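PDB 3NIQ: guanidinopropionase from Pseudomonas aeruginosa, which hydrolyses 3-guanidinopropanoate to beta-alanine and urea with the help of two manganese ions per subunit and assembles as a homohexamer. Local coordinates for residues A[183-189]-A[206-212]. Numbering follows the deposited sequence.
Sequences TVQIGIR and IRVIHME
The Met211 N-H reaches Ile188 O at 2.7 Å, nearly straight at hydrogen but approaching well off the C=O axis. Toward the N-terminal side the parallel pairing is regular. Gln185 bonds both ways, its N to Arg207 O and its O to Ile209 N, and Gly187 N closes on Ile209 O at 2.9 Å.

From CB outward, Ile188 first meets His210: CB lies 3.7 Å from CD2 of the ring. Of its two branches, CG2 lies against the same CD2, while CG1, anti to the carbonyl carbon (chi1 -48°), turns back to touch Val208 CG1 at 3.7 Å. Beyond it CD1, with chi2 at -63°, bends away from 206-212. On the face that Val208 shares with Gln185, Gln185 OE1 rests on Val208 CG2 (3.6 Å) and on Ile206 CG2; this buried oxygen finds no polar partner, although NE2 bonds to His146. On the face of Val184, Arg207 and Ile209, Val184 CG2 touches Arg207 CG and Ile209 CD1.

The segments belong to a beta-alpha-beta unit, strand 183-188, helix 199-204 and strand 207-210, at one edge of the chain's parallel sheet in the arginase fold. Strand 142-147 flanks 183-188, bringing Ile188 beside the manganese ligand Asp148, and helix 211-230, which starts right after His210 at the N-cap position, packs over Val184.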
loop_
_atom_site.group_PDB
_atom_site.type_symbol
_atom_site.label_atom_id
_atom_site.label_comp_id
_atom_site.label_asym_id
_atom_site.label_seq_id
_atom_site.Cartn_x
_atom_site.Cartn_y
_atom_site.Cartn_z
ATOM N N THR A 183 17.476 -27.135 -24.433
ATOM C CA THR A 183 16.772 -26.383 -23.394
ATOM C C THR A 183 17.678 -26.182 -22.196
ATOM O O THR A 183 18.294 -27.121 -21.683
ATOM C CB THR A 183 15.474 -27.100 -22.994
ATOM O OG1 THR A 183 14.656 -27.259 -24.167
ATOM C CG2 THR A 183 14.700 -26.312 -21.926
ATOM N N VAL A 184 17.765 -24.940 -21.756
ATOM C CA VAL A 184 18.540 -24.623 -20.570
ATOM C C VAL A 184 17.687 -23.726 -19.658
ATOM O O VAL A 184 17.064 -22.752 -20.127
ATOM C CB VAL A 184 19.928 -24.027 -20.910
ATOM C CG1 VAL A 184 19.809 -22.780 -21.786
ATOM C CG2 VAL A 184 20.748 -23.728 -19.591
ATOM N N GLN A 185 17.629 -24.101 -18.380
ATOM C CA GLN A 185 16.803 -23.406 -17.384
ATOM C C GLN A 185 17.714 -22.791 -16.342
ATOM O O GLN A 185 18.607 -23.462 -15.840
ATOM C CB GLN A 185 15.802 -24.365 -16.738
ATOM C CG GLN A 185 14.931 -25.107 -17.768
ATOM C CD GLN A 185 13.987 -26.077 -17.101
ATOM O OE1 GLN A 185 14.413 -26.948 -16.340
ATOM N NE2 GLN A 185 12.698 -25.913 -17.354
ATOM N N ILE A 186 17.508 -21.500 -16.054
ATOM C CA ILE A 186 18.409 -20.742 -15.200
ATOM C C ILE A 186 17.673 -20.074 -14.038
ATOM O O ILE A 186 16.698 -19.340 -14.262
ATOM C CB ILE A 186 19.118 -19.619 -16.006
ATOM C CG1 ILE A 186 19.819 -20.189 -17.249
ATOM C CG2 ILE A 186 20.099 -18.891 -15.096
ATOM C CD1 ILE A 186 20.375 -19.159 -18.196
ATOM N N GLY A 187 18.143 -20.316 -12.811
ATOM C CA GLY A 187 17.612 -19.637 -11.641
ATOM C C GLY A 187 16.812 -20.519 -10.691
ATOM O O GLY A 187 16.335 -20.032 -9.667
ATOM N N ILE A 188 16.680 -21.809 -11.022
ATOM C CA ILE A 188 15.871 -22.757 -10.274
ATOM C C ILE A 188 16.245 -22.803 -8.789
ATOM O O ILE A 188 17.417 -22.953 -8.455
ATOM C CB ILE A 188 15.980 -24.193 -10.872
ATOM C CG1 ILE A 188 15.799 -24.182 -12.404
ATOM C CG2 ILE A 188 14.979 -25.124 -10.200
ATOM C CD1 ILE A 188 14.440 -23.699 -12.887
ATOM N N ARG A 189 15.252 -22.661 -7.910
ATOM C CA ARG A 189 15.500 -22.643 -6.456
ATOM C C ARG A 189 14.227 -22.812 -5.599
ATOM O O ARG A 189 13.108 -22.670 -6.079
ATOM C CB ARG A 189 16.169 -21.329 -6.062
ATOM C CG ARG A 189 15.223 -20.130 -6.231
ATOM C CD ARG A 189 15.899 -18.833 -5.933
ATOM N NE ARG A 189 14.918 -17.742 -5.999
ATOM C CZ ARG A 189 14.578 -17.124 -7.126
ATOM N NH1 ARG A 189 15.169 -17.455 -8.275
ATOM N NH2 ARG A 189 13.684 -16.146 -7.098
ATOM N N ILE A 206 17.680 -32.047 -20.157
ATOM C CA ILE A 206 17.599 -30.591 -20.029
ATOM C C ILE A 206 18.778 -30.096 -19.204
ATOM O O ILE A 206 19.134 -30.686 -18.177
ATOM C CB ILE A 206 16.274 -30.153 -19.367
ATOM C CG1 ILE A 206 15.074 -30.567 -20.220
ATOM C CG2 ILE A 206 16.241 -28.620 -19.112
ATOM C CD1 ILE A 206 13.741 -30.517 -19.450
ATOM N N ARG A 207 19.410 -29.018 -19.642
ATOM C CA ARG A 207 20.426 -28.411 -18.795
ATOM C C ARG A 207 19.742 -27.511 -17.756
ATOM O O ARG A 207 19.026 -26.556 -18.108
ATOM C CB ARG A 207 21.424 -27.601 -19.614
ATOM C CG ARG A 207 22.505 -26.889 -18.762
ATOM C CD ARG A 207 23.516 -27.910 -18.170
ATOM N NE ARG A 207 24.707 -27.220 -17.661
ATOM C CZ ARG A 207 24.903 -26.888 -16.395
ATOM N NH1 ARG A 207 23.995 -27.207 -15.473
ATOM N NH2 ARG A 207 26.009 -26.240 -16.044
ATOM N N VAL A 208 19.967 -27.818 -16.480
ATOM C CA VAL A 208 19.331 -27.066 -15.389
ATOM C C VAL A 208 20.383 -26.355 -14.581
ATOM O O VAL A 208 21.210 -26.987 -13.921
ATOM C CB VAL A 208 18.492 -27.959 -14.456
ATOM C CG1 VAL A 208 17.917 -27.126 -13.325
ATOM C CG2 VAL A 208 17.354 -28.625 -15.224
ATOM N N ILE A 209 20.364 -25.026 -14.644
ATOM C CA ILE A 209 21.302 -24.243 -13.851
ATOM C C ILE A 209 20.550 -23.659 -12.672
ATOM O O ILE A 209 19.966 -22.569 -12.753
ATOM C CB ILE A 209 22.013 -23.174 -14.694
ATOM C CG1 ILE A 209 22.762 -23.866 -15.849
ATOM C CG2 ILE A 209 22.959 -22.340 -13.829
ATOM C CD1 ILE A 209 23.365 -22.912 -16.883
ATOM N N HIS A 210 20.543 -24.422 -11.579
ATOM C CA HIS A 210 19.982 -23.958 -10.307
ATOM C C HIS A 210 20.610 -22.652 -9.853
ATOM O O HIS A 210 21.750 -22.348 -10.211
ATOM C CB HIS A 210 20.176 -25.022 -9.218
ATOM C CG HIS A 210 19.277 -26.209 -9.383
ATOM N ND1 HIS A 210 19.598 -27.275 -10.189
ATOM C CD2 HIS A 210 18.068 -26.498 -8.847
ATOM C CE1 HIS A 210 18.631 -28.174 -10.143
ATOM N NE2 HIS A 210 17.686 -27.724 -9.340
ATOM N N MET A 211 19.873 -21.897 -9.037
ATOM C CA MET A 211 20.384 -20.640 -8.480
ATOM C C MET A 211 21.790 -20.796 -7.904
ATOM O O MET A 211 22.656 -19.944 -8.118
ATOM C CB MET A 211 19.441 -20.120 -7.388
ATOM C CG MET A 211 19.743 -18.722 -6.991
ATOM S SD MET A 211 19.331 -17.539 -8.287
ATOM C CE MET A 211 20.257 -16.150 -7.666
ATOM N N GLU A 212 22.011 -21.889 -7.180
ATOM C CA GLU A 212 23.309 -22.135 -6.536
ATOM C C GLU A 212 24.416 -22.207 -7.570
ATOM O O GLU A 212 25.474 -21.604 -7.391
ATOM C CB GLU A 212 23.280 -23.425 -5.702
ATOM C CG GLU A 212 22.395 -23.372 -4.452
ATOM C CD GLU A 212 20.882 -23.327 -4.750
ATOM O OE1 GLU A 212 20.423 -23.909 -5.766
ATOM O OE2 GLU A 212 20.150 -22.703 -3.952
#